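Local structure of peptidoglycan-recognition protein SA (Drosophila melanogaster, 1SXR) at residues 36-41 against 143-148; 90-95 against 138-143. The protein binds peptidoglycan of Gram-positive bacteria as a pattern-recognition receptor and activates the Toll pathway in innate immunity. One frame throughout, in Å; residues are numbered along the deposited sequence.

Interaction 1: residues 36-41 against 143-148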
ATOM      1  N   ARG A  36       2.201   1.918 -13.475  1.00 13.72           N
ATOM      2  CA  ARG A  36       0.997   1.544 -14.212  1.00 14.61           C
ATOM      3  C   ARG A  36       0.087   0.594 -13.469  1.00 14.68           C
ATOM      4  O   ARG A  36      -0.976   0.223 -13.973  1.00 14.37           O
ATOM      5  CB  ARG A  36       1.379   0.954 -15.573  1.00 15.99           C
ATOM      6  CG  ARG A  36       2.132   1.967 -16.416  1.00 17.72           C
ATOM      7  CD  ARG A  36       2.369   1.559 -17.846  1.00 22.05           C
ATOM      8  NE  ARG A  36       3.265   2.535 -18.469  1.00 27.73           N
ATOM      9  CZ  ARG A  36       2.887   3.686 -19.022  1.00 29.33           C
ATOM     10  NH1 ARG A  36       1.604   4.037 -19.064  1.00 30.89           N
ATOM     11  NH2 ARG A  36       3.800   4.493 -19.554  1.00 29.40           N
ATOM     12  N   TYR A  37       0.518   0.201 -12.267  1.00 13.88           N
ATOM     13  CA  TYR A  37      -0.230  -0.718 -11.420  1.00 13.21           C
ATOM     14  C   TYR A  37      -0.284  -0.243  -9.968  1.00 13.21           C
ATOM     15  O   TYR A  37       0.719   0.194  -9.429  1.00 12.33           O
ATOM     16  CB  TYR A  37       0.452  -2.085 -11.447  1.00 13.75           C
ATOM     17  CG  TYR A  37       0.266  -2.812 -12.758  1.00 14.66           C
ATOM     18  CD1 TYR A  37      -0.933  -3.465 -13.039  1.00 15.34           C
ATOM     19  CD2 TYR A  37       1.272  -2.848 -13.703  1.00 15.41           C
ATOM     20  CE1 TYR A  37      -1.122  -4.136 -14.228  1.00 17.76           C
ATOM     21  CE2 TYR A  37       1.101  -3.532 -14.894  1.00 18.51           C
ATOM     22  CZ  TYR A  37      -0.101  -4.165 -15.148  1.00 17.63           C
ATOM     23  OH  TYR A  37      -0.290  -4.859 -16.328  1.00 21.19           O
ATOM     24  N   VAL A  38      -1.460  -0.355  -9.356  1.00 11.98           N
ATOM     25  CA  VAL A  38      -1.635  -0.115  -7.916  1.00 12.04           C
ATOM     26  C   VAL A  38      -2.184  -1.404  -7.318  1.00 12.35           C
ATOM     27  O   VAL A  38      -3.168  -1.955  -7.811  1.00 12.91           O
ATOM     28  CB  VAL A  38      -2.633   1.020  -7.680  1.00 11.81           C
ATOM     29  CG1 VAL A  38      -2.928   1.178  -6.202  1.00 12.85           C
ATOM     30  CG2 VAL A  38      -2.094   2.308  -8.277  1.00 13.85           C
ATOM     31  N   VAL A  39      -1.530  -1.908  -6.269  1.00 11.22           N
ATOM     32  CA  VAL A  39      -1.956  -3.146  -5.625  1.00 10.62           C
ATOM     33  C   VAL A  39      -2.498  -2.824  -4.230  1.00 11.07           C
ATOM     34  O   VAL A  39      -1.790  -2.214  -3.414  1.00 10.80           O
ATOM     35  CB  VAL A  39      -0.805  -4.145  -5.447  1.00 10.66           C
ATOM     36  CG1 VAL A  39      -1.399  -5.503  -4.992  1.00 12.14           C
ATOM     37  CG2 VAL A  39      -0.010  -4.262  -6.770  1.00 12.52           C
ATOM     38  N   ILE A  40      -3.732  -3.242  -3.945  1.00 10.53           N
ATOM     39  CA  ILE A  40      -4.341  -2.979  -2.640  1.00  9.80           C
ATOM     40  C   ILE A  40      -4.184  -4.192  -1.720  1.00 10.63           C
ATOM     41  O   ILE A  40      -4.411  -5.345  -2.117  1.00 11.02           O
ATOM     42  CB  ILE A  40      -5.861  -2.645  -2.783  1.00  9.59           C
ATOM     43  CG1 ILE A  40      -6.098  -1.447  -3.711  1.00 11.65           C
ATOM     44  CG2 ILE A  40      -6.470  -2.368  -1.398  1.00 11.31           C
ATOM     45  CD1 ILE A  40      -5.298  -0.226  -3.332  1.00 11.55           C
ATOM     46  N   HIS A  41      -3.781  -3.886  -0.488  1.00 10.10           N
ATOM     47  CA  HIS A  41      -3.521  -4.882   0.558  1.00  9.24           C
ATOM     48  C   HIS A  41      -4.196  -4.445   1.847  1.00  9.18           C
ATOM     49  O   HIS A  41      -4.620  -3.306   1.995  1.00  9.26           O
ATOM     50  CB  HIS A  41      -2.013  -4.977   0.817  1.00  9.09           C
ATOM     51  CG  HIS A  41      -1.298  -5.849  -0.157  1.00 10.41           C
ATOM     52  ND1 HIS A  41      -1.398  -7.223  -0.124  1.00 11.83           N
ATOM     53  CD2 HIS A  41      -0.467  -5.552  -1.193  1.00 12.06           C
ATOM     54  CE1 HIS A  41      -0.659  -7.740  -1.094  1.00 11.07           C
ATOM     55  NE2 HIS A  41      -0.084  -6.745  -1.759  1.00 10.76           N
ATOM     56  N   GLU A 143      -2.100   7.897 -16.175  1.00 19.37           N
ATOM     57  CA  GLU A 143      -3.502   8.304 -16.152  1.00 19.61           C
ATOM     58  C   GLU A 143      -4.444   7.093 -16.308  1.00 19.52           C
ATOM     59  O   GLU A 143      -5.584   7.139 -15.841  1.00 20.46           O
ATOM     60  CB  GLU A 143      -3.768   9.383 -17.221  1.00 19.88           C
ATOM     61  CG  GLU A 143      -3.120  10.742 -16.918  1.00 21.17           C
ATOM     62  CD  GLU A 143      -3.773  11.907 -17.663  0.50 20.04           C
ATOM     63  OE1 GLU A 143      -4.214  11.704 -18.808  0.50 19.81           O
ATOM     64  OE2 GLU A 143      -3.843  13.030 -17.096  0.50 19.25           O
ATOM     65  N   ASP A 144      -3.977   6.017 -16.946  1.00 19.98           N
ATOM     66  CA  ASP A 144      -4.793   4.817 -17.108  1.00 19.60           C
ATOM     67  C   ASP A 144      -4.303   3.624 -16.283  1.00 19.06           C
ATOM     68  O   ASP A 144      -4.402   2.473 -16.725  1.00 18.34           O
ATOM     69  CB  ASP A 144      -4.917   4.411 -18.586  1.00 21.43           C
ATOM     70  CG  ASP A 144      -3.570   4.212 -19.258  0.50 21.00           C
ATOM     71  OD1 ASP A 144      -2.540   4.705 -18.746  0.50 23.78           O
ATOM     72  OD2 ASP A 144      -3.448   3.565 -20.318  0.50 24.34           O
ATOM     73  N   TYR A 145      -3.797   3.903 -15.079  1.00 18.15           N
ATOM     74  CA  TYR A 145      -3.269   2.838 -14.222  1.00 17.60           C
ATOM     75  C   TYR A 145      -4.303   1.758 -13.971  1.00 17.14           C
ATOM     76  O   TYR A 145      -5.511   2.024 -13.985  1.00 18.02           O
ATOM     77  CB  TYR A 145      -2.767   3.398 -12.882  1.00 16.86           C
ATOM     78  CG  TYR A 145      -3.848   3.888 -11.964  1.00 16.18           C
ATOM     79  CD1 TYR A 145      -4.475   3.022 -11.076  1.00 15.96           C
ATOM     80  CD2 TYR A 145      -4.263   5.211 -11.987  1.00 16.23           C
ATOM     81  CE1 TYR A 145      -5.475   3.467 -10.225  1.00 16.52           C
ATOM     82  CE2 TYR A 145      -5.255   5.665 -11.140  1.00 16.20           C
ATOM     83  CZ  TYR A 145      -5.869   4.793 -10.273  1.00 16.76           C
ATOM     84  OH  TYR A 145      -6.879   5.257  -9.450  1.00 18.21           O
ATOM     85  N   ALA A 146      -3.818   0.537 -13.741  1.00 16.13           N
ATOM     86  CA  ALA A 146      -4.674  -0.591 -13.346  1.00 16.29           C
ATOM     87  C   ALA A 146      -4.646  -0.750 -11.824  1.00 16.31           C
ATOM     88  O   ALA A 146      -3.568  -0.725 -11.233  1.00 17.15           O
ATOM     89  CB  ALA A 146      -4.207  -1.866 -13.992  1.00 16.15           C
ATOM     90  N   LEU A 147      -5.823  -0.915 -11.232  1.00 15.67           N
ATOM     91  CA  LEU A 147      -5.979  -1.172  -9.796  1.00 15.07           C
ATOM     92  C   LEU A 147      -6.270  -2.651  -9.588  1.00 15.38           C
ATOM     93  O   LEU A 147      -7.211  -3.203 -10.177  1.00 14.84           O
ATOM     94  CB  LEU A 147      -7.145  -0.336  -9.245  1.00 14.77           C
ATOM     95  CG  LEU A 147      -7.427  -0.484  -7.743  1.00 14.34           C
ATOM     96  CD1 LEU A 147      -6.389   0.336  -6.999  1.00 16.57           C
ATOM     97  CD2 LEU A 147      -8.833  -0.012  -7.380  1.00 17.24           C
ATOM     98  N   ILE A 148      -5.489  -3.311  -8.745  1.00 14.24           N
ATOM     99  CA  ILE A 148      -5.765  -4.717  -8.440  1.00 13.89           C
ATOM    100  C   ILE A 148      -5.611  -5.002  -6.952  1.00 13.27           C
ATOM    101  O   ILE A 148      -4.964  -4.250  -6.235  1.00 13.33           O
ATOM    102  CB  ILE A 148      -4.826  -5.673  -9.211  1.00 13.92           C
ATOM    103  CG1 ILE A 148      -3.356  -5.365  -8.895  1.00 14.88           C
ATOM    104  CG2 ILE A 148      -5.012  -5.527 -10.721  1.00 14.69           C
ATOM    105  CD1 ILE A 148      -2.406  -6.396  -9.508  1.00 15.35           C
TER
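Four backbone hydrogen bonds join R36, V38 and I40 to A146 and I148. A146 N gives its hydrogen to R36 O at 2.9 Å. V38 then bonds in both directions: its N reaches A146 O, and its O receives I148 N at 2.8 Å with an N-H...O angle of 170°. The bond from I40 N to I148 O completes the series. Between them lie CA-H...O contacts, such as Y37 CA to A146 O at 3.3 Å, which give that oxygen a second, weaker partner.

The register, Y37 with A146, V38 with L147 and V39 with I148, together with an angle of 21° between the two N-to-C directions, defines a parallel pair. Within the mixed sheet of this amidase-like fold, 145-149 is an outermost strand; the other side of 35-42 bonds to strand 106-111, as Y37 does to T107.

Apolar contacts divide between the two faces. On the face that carries V38 and L147, L147 CD1 lies against both V38 CG1, at 3.7 Å, and I40 CG1, at 3.8 Å; V38 also packs on L132 of helix 122-137, and L147 on W170. V38's other methyl, CG2, meets the Y145 ring at CD1, 3.7 Å away. The Y145 side chain also touches L132 and V136 of the helix, and its ring stacks on H172. On the other face, A146 CB approaches Y37 CD1 obliquely. I148 has CG1 between its backbone N and carbonyl carbon (chi1 58°), which brings this atom to within 3.6 Å of V38 O, with V39 CG2 also beside it; V39 itself packs on T99 and Y102.

At the exposed end R36 NH1 and D144 OD1, of opposite charge, stand 4.2 Å apart, too far for a salt bridge, with OD1 at the edge of the guanidinium and near its plane.

Interaction 2: residues 90-95 against 138-143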
ATOM      1  N   THR A  90       7.499   2.602   1.995  1.00 12.43           N
ATOM      2  CA  THR A  90       8.568   2.691   1.040  1.00 12.89           C
ATOM      3  C   THR A  90       8.539   4.014   0.267  1.00 13.02           C
ATOM      4  O   THR A  90       9.579   4.540  -0.108  1.00 13.40           O
ATOM      5  CB  THR A  90       8.481   1.458   0.136  1.00 13.16           C
ATOM      6  OG1 THR A  90       9.084   0.331   0.809  1.00 12.02           O
ATOM      7  CG2 THR A  90       9.324   1.646  -1.091  1.00 15.09           C
ATOM      8  N   GLY A  91       7.345   4.568   0.063  1.00 12.83           N
ATOM      9  CA  GLY A  91       7.187   5.863  -0.621  1.00 12.49           C
ATOM     10  C   GLY A  91       7.047   5.827  -2.133  1.00 12.85           C
ATOM     11  O   GLY A  91       7.212   4.785  -2.761  1.00 12.90           O
ATOM     12  N   TRP A  92       6.721   6.969  -2.739  1.00 12.33           N
ATOM     13  CA  TRP A  92       6.565   6.995  -4.197  1.00 12.64           C
ATOM     14  C   TRP A  92       7.862   6.677  -4.924  1.00 12.17           C
ATOM     15  O   TRP A  92       8.932   7.185  -4.559  1.00 13.16           O
ATOM     16  CB  TRP A  92       6.153   8.388  -4.694  1.00 12.90           C
ATOM     17  CG  TRP A  92       4.739   8.805  -4.489  1.00 12.56           C
ATOM     18  CD1 TRP A  92       4.316   9.919  -3.812  1.00 13.59           C
ATOM     19  CD2 TRP A  92       3.540   8.142  -4.958  1.00 11.33           C
ATOM     20  NE1 TRP A  92       2.940   9.989  -3.832  1.00 13.68           N
ATOM     21  CE2 TRP A  92       2.441   8.929  -4.538  1.00 14.48           C
ATOM     22  CE3 TRP A  92       3.285   7.007  -5.736  1.00 10.44           C
ATOM     23  CZ2 TRP A  92       1.121   8.590  -4.821  1.00 13.13           C
ATOM     24  CZ3 TRP A  92       1.958   6.670  -6.021  1.00 13.00           C
ATOM     25  CH2 TRP A  92       0.894   7.461  -5.550  1.00 13.19           C
ATOM     26  N   GLY A  93       7.751   5.887  -5.990  1.00 12.17           N
ATOM     27  CA  GLY A  93       8.866   5.710  -6.933  1.00 12.50           C
ATOM     28  C   GLY A  93       9.990   4.818  -6.461  1.00 12.43           C
ATOM     29  O   GLY A  93      11.065   4.781  -7.080  1.00 13.06           O
ATOM     30  N   LEU A  94       9.754   4.097  -5.361  1.00 12.00           N
ATOM     31  CA  LEU A  94      10.752   3.181  -4.832  1.00 11.83           C
ATOM     32  C   LEU A  94      10.116   1.799  -4.767  1.00 11.10           C
ATOM     33  O   LEU A  94       8.927   1.650  -4.468  1.00 11.91           O
ATOM     34  CB  LEU A  94      11.203   3.617  -3.438  1.00 11.74           C
ATOM     35  CG  LEU A  94      12.101   4.870  -3.405  1.00 13.81           C
ATOM     36  CD1 LEU A  94      12.175   5.456  -1.996  1.00 15.72           C
ATOM     37  CD2 LEU A  94      13.489   4.558  -3.884  1.00 14.77           C
ATOM     38  N   ARG A  95      10.925   0.783  -5.055  1.00 10.31           N
ATOM     39  CA  ARG A  95      10.461  -0.593  -5.124  1.00 10.77           C
ATOM     40  C   ARG A  95      10.260  -1.131  -3.716  1.00 10.27           C
ATOM     41  O   ARG A  95      11.194  -1.101  -2.899  1.00 10.74           O
ATOM     42  CB  ARG A  95      11.506  -1.442  -5.848  1.00 11.49           C
ATOM     43  CG  ARG A  95      11.106  -2.904  -5.981  1.00  9.94           C
ATOM     44  CD  ARG A  95      11.823  -3.575  -7.138  1.00 15.92           C
ATOM     45  NE  ARG A  95      13.153  -3.963  -6.759  1.00 17.02           N
ATOM     46  CZ  ARG A  95      14.258  -3.857  -7.497  1.00 13.89           C
ATOM     47  NH1 ARG A  95      14.277  -3.244  -8.683  1.00 15.49           N
ATOM     48  NH2 ARG A  95      15.377  -4.316  -6.978  1.00 16.37           N
ATOM     49  N   GLN A 138       0.529  14.062 -10.091  1.00 17.43           N
ATOM     50  CA  GLN A 138       1.968  14.291  -9.879  1.00 17.93           C
ATOM     51  C   GLN A 138       2.881  13.487 -10.802  1.00 17.17           C
ATOM     52  O   GLN A 138       4.112  13.590 -10.713  1.00 18.64           O
ATOM     53  CB  GLN A 138       2.319  14.011  -8.404  1.00 17.35           C
ATOM     54  CG  GLN A 138       1.587  14.955  -7.474  1.00 18.52           C
ATOM     55  CD  GLN A 138       1.881  14.744  -6.003  1.00 21.30           C
ATOM     56  OE1 GLN A 138       2.345  13.669  -5.588  1.00 24.32           O
ATOM     57  NE2 GLN A 138       1.599  15.766  -5.200  1.00 25.52           N
ATOM     58  N   GLY A 139       2.293  12.677 -11.674  1.00 16.63           N
ATOM     59  CA  GLY A 139       3.078  11.887 -12.606  1.00 16.01           C
ATOM     60  C   GLY A 139       3.638  10.624 -11.989  1.00 16.03           C
ATOM     61  O   GLY A 139       4.451   9.953 -12.612  1.00 16.73           O
ATOM     62  N   GLU A 140       3.213  10.319 -10.762  1.00 15.12           N
ATOM     63  CA  GLU A 140       3.646   9.070 -10.103  1.00 14.62           C
ATOM     64  C   GLU A 140       2.946   7.837 -10.688  1.00 14.82           C
ATOM     65  O   GLU A 140       3.556   6.750 -10.780  1.00 15.15           O
ATOM     66  CB  GLU A 140       3.378   9.132  -8.592  1.00 14.58           C
ATOM     67  CG  GLU A 140       4.019  10.288  -7.828  1.00 16.46           C
ATOM     68  CD  GLU A 140       5.531  10.195  -7.726  1.00 18.48           C
ATOM     69  OE1 GLU A 140       6.125   9.141  -8.060  1.00 16.58           O
ATOM     70  OE2 GLU A 140       6.133  11.207  -7.290  1.00 21.39           O
ATOM     71  N   LEU A 141       1.669   7.996 -11.064  1.00 13.84           N
ATOM     72  CA  LEU A 141       0.852   6.947 -11.657  1.00 14.12           C
ATOM     73  C   LEU A 141       0.425   7.331 -13.075  1.00 15.09           C
ATOM     74  O   LEU A 141       0.188   8.515 -13.337  1.00 16.21           O
ATOM     75  CB  LEU A 141      -0.417   6.726 -10.823  1.00 14.52           C
ATOM     76  CG  LEU A 141      -0.211   6.238  -9.387  1.00 12.69           C
ATOM     77  CD1 LEU A 141      -1.543   6.045  -8.652  1.00 13.08           C
ATOM     78  CD2 LEU A 141       0.599   4.949  -9.385  1.00 13.37           C
ATOM     79  N   SER A 142       0.312   6.363 -13.968  1.00 15.47           N
ATOM     80  CA  SER A 142      -0.176   6.685 -15.306  1.00 17.18           C
ATOM     81  C   SER A 142      -1.645   7.092 -15.216  1.00 18.13           C
ATOM     82  O   SER A 142      -2.367   6.696 -14.292  1.00 17.79           O
ATOM     83  CB  SER A 142       0.005   5.517 -16.263  1.00 17.46           C
ATOM     84  OG  SER A 142      -0.664   4.361 -15.806  1.00 19.69           O
ATOM     85  N   GLU A 143      -2.100   7.897 -16.175  1.00 19.37           N
ATOM     86  CA  GLU A 143      -3.502   8.304 -16.152  1.00 19.61           C
ATOM     87  C   GLU A 143      -4.444   7.093 -16.308  1.00 19.52           C
ATOM     88  O   GLU A 143      -5.584   7.139 -15.841  1.00 20.46           O
ATOM     89  CB  GLU A 143      -3.768   9.383 -17.221  1.00 19.88           C
ATOM     90  CG  GLU A 143      -3.120  10.742 -16.918  1.00 21.17           C
ATOM     91  CD  GLU A 143      -3.773  11.907 -17.663  0.50 20.04           C
ATOM     92  OE1 GLU A 143      -4.214  11.704 -18.808  0.50 19.81           O
ATOM     93  OE2 GLU A 143      -3.843  13.030 -17.096  0.50 19.25           O
TER
HETATM   94  O   HOH W   1       1.724  12.589  -3.217  1.00 24.83           O
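A type II beta turn, G91 to L94, in the loop after strand 86-88 presents W92 to E140, just beyond the Schellman motif in which G139 ends helix 122-137. The main contact is a CH-pi interaction: E140 CG lies 3.7 Å from the centroid of the five-membered ring of W92 and 15° off its normal. A bend at chi2 (-69°) folds the glutamate back along the indole, its carboxylate plane only 12° from the ring plane. The CB of E140 rests over the benzo part, 3.6 Å from W92 CE3, while E140 OE1 comes to 3.4 Å from W92 CB. That oxygen has its strong polar partner in R33, with which it forms a salt bridge.

At the far rim of the indole, W92 CZ3 meets L141 CD2 at 4.0 Å, and L141 continues into the apolar side of helix 122-137 through L132 and V136. F78 packs edge-to-face with the indole. The pyrrole N-H is used through a water: W92 NE1 donates to it at 2.9 Å, and the water donates to Q138 OE1 at 2.7 Å. With W92 replaced by alanine, the E140 methylenes would probably lose the ring face they lie on, and the bridging water its indole donor. The salt bridge to R33 probably fixes the carboxylate as it stacks on the indole, while one water carries the polar link to Q138.

In the fold
After strand 14-15 and helix 17-20, the chain forms strand 35-42 and passes through helix 50-67 and strands 78-80 and 86-88 to the turn at 90-95. Strand 106-111 and helix 122-137 follow before residues 138-143 return to that turn, closing the inner loop at interaction 2. The corner at 143-144, whose first residue belongs to both contacts, leads into 145-149, and interaction 1 closes the outer loop within which interaction 2 is nested. Their centres lie 11 Å apart, and they touch through V38 CG2 with L141 CD1 (3.8 Å) and R36 NH1 with S142 CB (3.5 Å). Interaction 1 joins an outermost strand to the sheet; interaction 2 ties the helix's C-terminal end to the 90-95 loop.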